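Long-range contacts in chitin oligosaccahride binding protein NagB1 (Paenibacillus sp. FPU-7, PDB 7EHP), which binds chitin oligosaccharides such as N,N'-diacetylchitobiose, probably as the extracellular solute-binding component of a sugar uptake system: residues A[125-130]-A[259-264]; A[156-161]-A[237-242]. All blocks are in the same frame, centred on the assembly; numbering follows the deposited sequence.

Contact 1 of 2, residues A[125-130]-A[259-264]; sequences NKQIFK and AEDIGF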
loop_
_atom_site.group_PDB
_atom_site.type_symbol
_atom_site.label_atom_id
_atom_site.label_comp_id
_atom_site.label_asym_id
_atom_site.label_seq_id
_atom_site.Cartn_x
_atom_site.Cartn_y
_atom_site.Cartn_z
ATOM N N ASN A 125 1.550 -18.850 -7.304
ATOM C CA ASN A 125 1.409 -19.487 -8.604
ATOM C C ASN A 125 0.781 -20.866 -8.390
ATOM O O ASN A 125 1.427 -21.778 -7.861
ATOM C CB ASN A 125 2.767 -19.569 -9.299
ATOM C CG ASN A 125 2.686 -20.188 -10.678
ATOM O OD1 ASN A 125 1.839 -21.039 -10.934
ATOM N ND2 ASN A 125 3.573 -19.752 -11.585
ATOM N N LYS A 126 -0.476 -21.009 -8.820
ATOM C CA LYS A 126 -1.208 -22.264 -8.648
ATOM C C LYS A 126 -0.536 -23.417 -9.381
ATOM O O LYS A 126 -0.625 -24.571 -8.936
ATOM C CB LYS A 126 -2.647 -22.094 -9.149
ATOM C CG LYS A 126 -3.584 -21.270 -8.253
ATOM C CD LYS A 126 -4.788 -20.785 -9.074
ATOM C CE LYS A 126 -6.048 -20.667 -8.245
ATOM N NZ LYS A 126 -5.817 -19.928 -6.991
ATOM N N GLN A 127 0.140 -23.140 -10.502
ATOM C CA GLN A 127 0.792 -24.221 -11.239
ATOM C C GLN A 127 2.106 -24.653 -10.585
ATOM O O GLN A 127 2.455 -25.844 -10.643
ATOM C CB GLN A 127 1.015 -23.808 -12.698
ATOM C CG GLN A 127 2.027 -24.665 -13.469
ATOM C CD GLN A 127 1.567 -26.107 -13.708
ATOM O OE1 GLN A 127 0.376 -26.379 -13.909
ATOM N NE2 GLN A 127 2.519 -27.039 -13.680
ATOM N N ILE A 128 2.837 -23.730 -9.949
ATOM C CA ILE A 128 4.020 -24.144 -9.200
ATOM C C ILE A 128 3.611 -24.953 -7.975
ATOM O O ILE A 128 4.237 -25.974 -7.652
ATOM C CB ILE A 128 4.893 -22.934 -8.824
ATOM C CG1 ILE A 128 5.541 -22.323 -10.068
ATOM C CG2 ILE A 128 6.027 -23.353 -7.899
ATOM C CD1 ILE A 128 6.271 -21.016 -9.777
ATOM N N PHE A 129 2.547 -24.531 -7.279
ATOM C CA PHE A 129 2.076 -25.305 -6.130
ATOM C C PHE A 129 1.654 -26.710 -6.545
ATOM O O PHE A 129 1.971 -27.688 -5.854
ATOM C CB PHE A 129 0.922 -24.594 -5.428
ATOM C CG PHE A 129 1.356 -23.548 -4.441
ATOM C CD1 PHE A 129 2.445 -22.723 -4.708
ATOM C CD2 PHE A 129 0.655 -23.366 -3.257
ATOM C CE1 PHE A 129 2.833 -21.753 -3.799
ATOM C CE2 PHE A 129 1.037 -22.404 -2.343
ATOM C CZ PHE A 129 2.129 -21.595 -2.611
ATOM N N LYS A 130 0.962 -26.836 -7.678
ATOM C CA LYS A 130 0.625 -28.157 -8.210
ATOM C C LYS A 130 1.878 -28.989 -8.448
ATOM O O LYS A 130 1.953 -30.165 -8.057
ATOM C CB LYS A 130 -0.177 -28.003 -9.506
ATOM C CG LYS A 130 -0.550 -29.313 -10.216
ATOM C CD LYS A 130 -1.029 -29.056 -11.667
ATOM C CE LYS A 130 -1.277 -30.350 -12.451
ATOM N NZ LYS A 130 -0.269 -31.402 -12.127
ATOM N N ALA A 259 -0.868 -16.242 -16.150
ATOM C CA ALA A 259 -1.938 -15.304 -15.806
ATOM C C ALA A 259 -3.095 -15.978 -15.059
ATOM O O ALA A 259 -3.520 -15.506 -13.998
ATOM C CB ALA A 259 -2.438 -14.613 -17.075
ATOM N N GLU A 260 -3.636 -17.071 -15.600
ATOM C CA GLU A 260 -4.820 -17.654 -14.973
ATOM C C GLU A 260 -4.493 -18.466 -13.725
ATOM O O GLU A 260 -5.346 -18.612 -12.840
ATOM C CB GLU A 260 -5.583 -18.531 -15.972
ATOM C CG GLU A 260 -7.045 -18.823 -15.600
ATOM C CD GLU A 260 -7.916 -17.575 -15.382
ATOM O OE1 GLU A 260 -9.048 -17.742 -14.866
ATOM O OE2 GLU A 260 -7.499 -16.445 -15.743
ATOM N N ASP A 261 -3.291 -19.014 -13.620
ATOM C CA ASP A 261 -2.962 -19.760 -12.416
ATOM C C ASP A 261 -2.300 -18.885 -11.348
ATOM O O ASP A 261 -1.546 -19.398 -10.505
ATOM C CB ASP A 261 -2.128 -20.995 -12.780
ATOM C CG ASP A 261 -1.004 -20.687 -13.742
ATOM O OD1 ASP A 261 -0.340 -19.655 -13.556
ATOM O OD2 ASP A 261 -0.815 -21.455 -14.714
ATOM N N ILE A 262 -2.594 -17.570 -11.342
ATOM C CA ILE A 262 -2.165 -16.675 -10.265
ATOM C C ILE A 262 -3.267 -16.608 -9.218
ATOM O O ILE A 262 -4.431 -16.345 -9.548
ATOM C CB ILE A 262 -1.835 -15.270 -10.796
ATOM C CG1 ILE A 262 -0.459 -15.246 -11.448
ATOM C CG2 ILE A 262 -1.828 -14.268 -9.636
ATOM C CD1 ILE A 262 -0.141 -13.954 -12.180
ATOM N N GLY A 263 -2.904 -16.831 -7.955
ATOM C CA GLY A 263 -3.847 -16.726 -6.855
ATOM C C GLY A 263 -3.366 -15.841 -5.719
ATOM O O GLY A 263 -2.340 -15.167 -5.830
ATOM N N PHE A 264 -4.082 -15.855 -4.603
ATOM C CA PHE A 264 -3.790 -14.946 -3.501
ATOM C C PHE A 264 -4.334 -15.575 -2.231
ATOM O O PHE A 264 -5.460 -16.078 -2.235
ATOM C CB PHE A 264 -4.433 -13.571 -3.749
ATOM C CG PHE A 264 -4.233 -12.572 -2.634
ATOM C CD1 PHE A 264 -5.057 -12.569 -1.519
ATOM C CD2 PHE A 264 -3.244 -11.604 -2.726
ATOM C CE1 PHE A 264 -4.869 -11.647 -0.501
ATOM C CE2 PHE A 264 -3.040 -10.689 -1.714
ATOM C CZ PHE A 264 -3.862 -10.696 -0.601
#

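Contact 2 of 2, residues A[156-161]-A[237-242]; sequences VPFAFA and AAMMFD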
loop_
_atom_site.group_PDB
_atom_site.type_symbol
_atom_site.label_atom_id
_atom_site.label_comp_id
_atom_site.label_asym_id
_atom_site.label_seq_id
_atom_site.Cartn_x
_atom_site.Cartn_y
_atom_site.Cartn_z
ATOM N N VAL A 156 12.357 -19.557 -6.457
ATOM C CA VAL A 156 12.453 -18.625 -5.334
ATOM C C VAL A 156 11.168 -18.739 -4.523
ATOM O O VAL A 156 10.076 -18.675 -5.106
ATOM C CB VAL A 156 12.665 -17.191 -5.846
ATOM C CG1 VAL A 156 12.558 -16.182 -4.712
ATOM C CG2 VAL A 156 14.008 -17.065 -6.533
ATOM N N PRO A 157 11.224 -18.966 -3.212
ATOM C CA PRO A 157 9.972 -19.043 -2.446
ATOM C C PRO A 157 9.179 -17.735 -2.493
ATOM O O PRO A 157 8.015 -17.732 -2.910
ATOM C CB PRO A 157 10.456 -19.371 -1.033
ATOM C CG PRO A 157 11.724 -20.172 -1.304
ATOM C CD PRO A 157 12.381 -19.344 -2.384
ATOM N N PHE A 158 9.786 -16.625 -2.075
ATOM C CA PHE A 158 9.131 -15.319 -2.075
ATOM C C PHE A 158 9.916 -14.396 -2.996
ATOM O O PHE A 158 11.030 -13.982 -2.649
ATOM C CB PHE A 158 9.071 -14.701 -0.667
ATOM C CG PHE A 158 8.013 -15.273 0.228
ATOM C CD1 PHE A 158 6.694 -14.886 0.100
ATOM C CD2 PHE A 158 8.356 -16.152 1.254
ATOM C CE1 PHE A 158 5.716 -15.415 0.932
ATOM C CE2 PHE A 158 7.388 -16.671 2.109
ATOM C CZ PHE A 158 6.067 -16.302 1.948
ATOM N N ALA A 159 9.345 -14.067 -4.159
ATOM C CA ALA A 159 9.875 -12.962 -4.953
ATOM C C ALA A 159 9.931 -11.717 -4.080
ATOM O O ALA A 159 8.970 -11.411 -3.363
ATOM C CB ALA A 159 8.990 -12.709 -6.183
ATOM N N PHE A 160 11.053 -10.993 -4.140
ATOM C CA PHE A 160 11.324 -9.981 -3.118
ATOM C C PHE A 160 12.403 -9.016 -3.604
ATOM O O PHE A 160 13.468 -9.434 -4.055
ATOM C CB PHE A 160 11.730 -10.674 -1.790
ATOM C CG PHE A 160 12.037 -9.728 -0.662
ATOM C CD1 PHE A 160 11.060 -8.880 -0.159
ATOM C CD2 PHE A 160 13.287 -9.718 -0.066
ATOM C CE1 PHE A 160 11.331 -8.013 0.890
ATOM C CE2 PHE A 160 13.571 -8.851 0.987
ATOM C CZ PHE A 160 12.583 -7.993 1.465
ATOM N N ALA A 161 12.117 -7.723 -3.529
ATOM C CA ALA A 161 13.072 -6.705 -3.941
ATOM C C ALA A 161 13.059 -5.604 -2.894
ATOM O O ALA A 161 11.984 -5.131 -2.527
ATOM C CB ALA A 161 12.704 -6.164 -5.326
ATOM N N ALA A 237 9.249 -17.417 -9.169
ATOM C CA ALA A 237 9.003 -17.463 -7.738
ATOM C C ALA A 237 7.640 -18.074 -7.486
ATOM O O ALA A 237 6.689 -17.807 -8.229
ATOM C CB ALA A 237 9.072 -16.070 -7.114
ATOM N N ALA A 238 7.546 -18.880 -6.423
ATOM C CA ALA A 238 6.276 -19.514 -6.081
ATOM C C ALA A 238 5.293 -18.525 -5.467
ATOM O O ALA A 238 4.073 -18.689 -5.604
ATOM C CB ALA A 238 6.524 -20.687 -5.123
ATOM N N MET A 239 5.797 -17.515 -4.765
ATOM C CA MET A 239 4.963 -16.596 -4.007
ATOM C C MET A 239 5.579 -15.208 -4.092
ATOM O O MET A 239 6.745 -15.036 -4.472
ATOM C CB MET A 239 4.836 -17.019 -2.530
ATOM C CG MET A 239 4.314 -18.436 -2.303
ATOM S SD MET A 239 4.304 -18.860 -0.540
ATOM C CE MET A 239 6.034 -19.329 -0.390
ATOM N N MET A 240 4.777 -14.219 -3.709
ATOM C CA MET A 240 5.204 -12.826 -3.615
ATOM C C MET A 240 4.266 -12.128 -2.650
ATOM O O MET A 240 3.063 -12.070 -2.920
ATOM C CB MET A 240 5.136 -12.137 -4.975
ATOM C CG MET A 240 5.416 -10.644 -4.910
ATOM S SD MET A 240 5.442 -9.931 -6.558
ATOM C CE MET A 240 3.676 -9.740 -6.866
ATOM N N PHE A 241 4.800 -11.574 -1.561
ATOM C CA PHE A 241 3.986 -10.745 -0.679
ATOM C C PHE A 241 3.904 -9.340 -1.272
ATOM O O PHE A 241 4.933 -8.711 -1.537
ATOM C CB PHE A 241 4.577 -10.707 0.739
ATOM C CG PHE A 241 3.669 -10.092 1.769
ATOM C CD1 PHE A 241 3.507 -8.722 1.842
ATOM C CD2 PHE A 241 2.979 -10.889 2.681
ATOM C CE1 PHE A 241 2.658 -8.149 2.791
ATOM C CE2 PHE A 241 2.123 -10.314 3.646
ATOM C CZ PHE A 241 1.964 -8.945 3.690
ATOM N N ASP A 242 2.687 -8.839 -1.462
ATOM C CA ASP A 242 2.497 -7.559 -2.141
ATOM C C ASP A 242 1.091 -7.043 -1.859
ATOM O O ASP A 242 0.253 -7.732 -1.267
ATOM C CB ASP A 242 2.737 -7.702 -3.656
ATOM C CG ASP A 242 3.300 -6.442 -4.281
ATOM O OD1 ASP A 242 3.137 -5.358 -3.675
ATOM O OD2 ASP A 242 3.916 -6.536 -5.375
HETATM O O HOH W 1 7.706 -11.432 -1.149
#

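Contact 1 of 2, residues A[125-130]-A[259-264]
The amide of Asn-125 and the carboxylate of Asp-261 run alongside each other, their planes only 19° apart, where an antiparallel strand pair of the solute-binding-protein fold gives way to a helix. Asn-125 OD1 faces Asp-261 OD1 at 3.7 Å without a hydrogen bond. Asn-125 ends strand 109-125, paired with Ile-262 as a non-hydrogen-bonded pair, and is the N-cap of helix 126-132. Its CG stands anti to the backbone N (chi1 -178°), which brings OD1 back over the first turn: Ile-128 N donates to OD1 at 3.0 Å from well above the carbonyl plane, and Gln-127 N adds a weak bond. Asparagine suits this place because its short side chain supplies an acceptor for amide groups that no preceding turn can satisfy. Asp-261 is the third residue of the type I turn from Ala-259 to Ile-262. Its carboxylate faces the start of the helix, consistent with a favourable helix-dipole interaction, and OD2 rests 3.6 Å from Gln-127 CB. Lys-126 runs the other way: its CB, CG and CD pass alongside the carbonyl of Asp-261, and bends at chi3 and chi4 carry NZ to a salt bridge with Glu-340 and to Tyr-124 OH. NZ lies 3.8 Å from Gly-263 CA, whose lack of a side chain admits it. A single backbone hydrogen bond joins the segments, Lys-126 N to Asp-261 O at 2.6 Å (N-H...O 156°).

Contact 2 of 2, residues A[156-161]-A[237-242]
Met-239 lays its methyl group over one face of the Phe-158 ring, with CE 4.0 Å from the ring centroid and offset toward the rim. This is a CH-pi contact, and SD, which meets the ring obliquely, makes it a Met-aromatic one. Both side chains leave the backbone with the next carbon beside their own N (chi1 -77° for Phe-158, -56° for Met-239); the thioether then runs extended before turning at chi3 (-82°), which swings CE over the ring. A flexible, polarisable methionine can follow a flat ring. Strands 156-159 and 237-243 run parallel in the mixed sheet of the solute-binding fold, and both turn a corner, at Pro-157 and Phe-158 and at Ala-238. Ala-238 N donates to Val-156 O at 2.9 Å, and Ala-159 N to Met-239 O at 2.8 Å. Small residues allow close approach: Val-156 CB and Ala-159 CB pack on Ala-237 CB, the two alanine CB atoms a tight 3.5 Å apart, with Met-240 CB close by. Met-240, its CG anti to N, packs on Gln-228, Gln-229 and Phe-232 of helix 225-233. Farther along, a water accepts from Phe-241 N at 2.9 Å; its 2.5 Å to Ala-159 O is doubtfully short.

In the fold
Contacts 1 and 2 belong to one mixed sheet, their centres about 13 Å apart. Strand 109-125, whose last residue belongs to contact 1, pairs antiparallel with both 262-265 of contact 1 and 237-243 of contact 2. Along the chain, contact 2 is nested within the loop that contact 1 closes. They meet directly where Asn-125 N probably hydrogen-bonds to Ala-238 O at 3.0 Å, and where the Phe-129 ring reaches Met-239, CZ to CG 3.9 Å. Contact 1 is partly buried, its centre about 23 Å from the chain centre; contact 2 is buried, about 17 Å from it. In contact 2 the Phe-241 side chain is about 9 Å from a bound N-acetylglucosamine, too far to touch it.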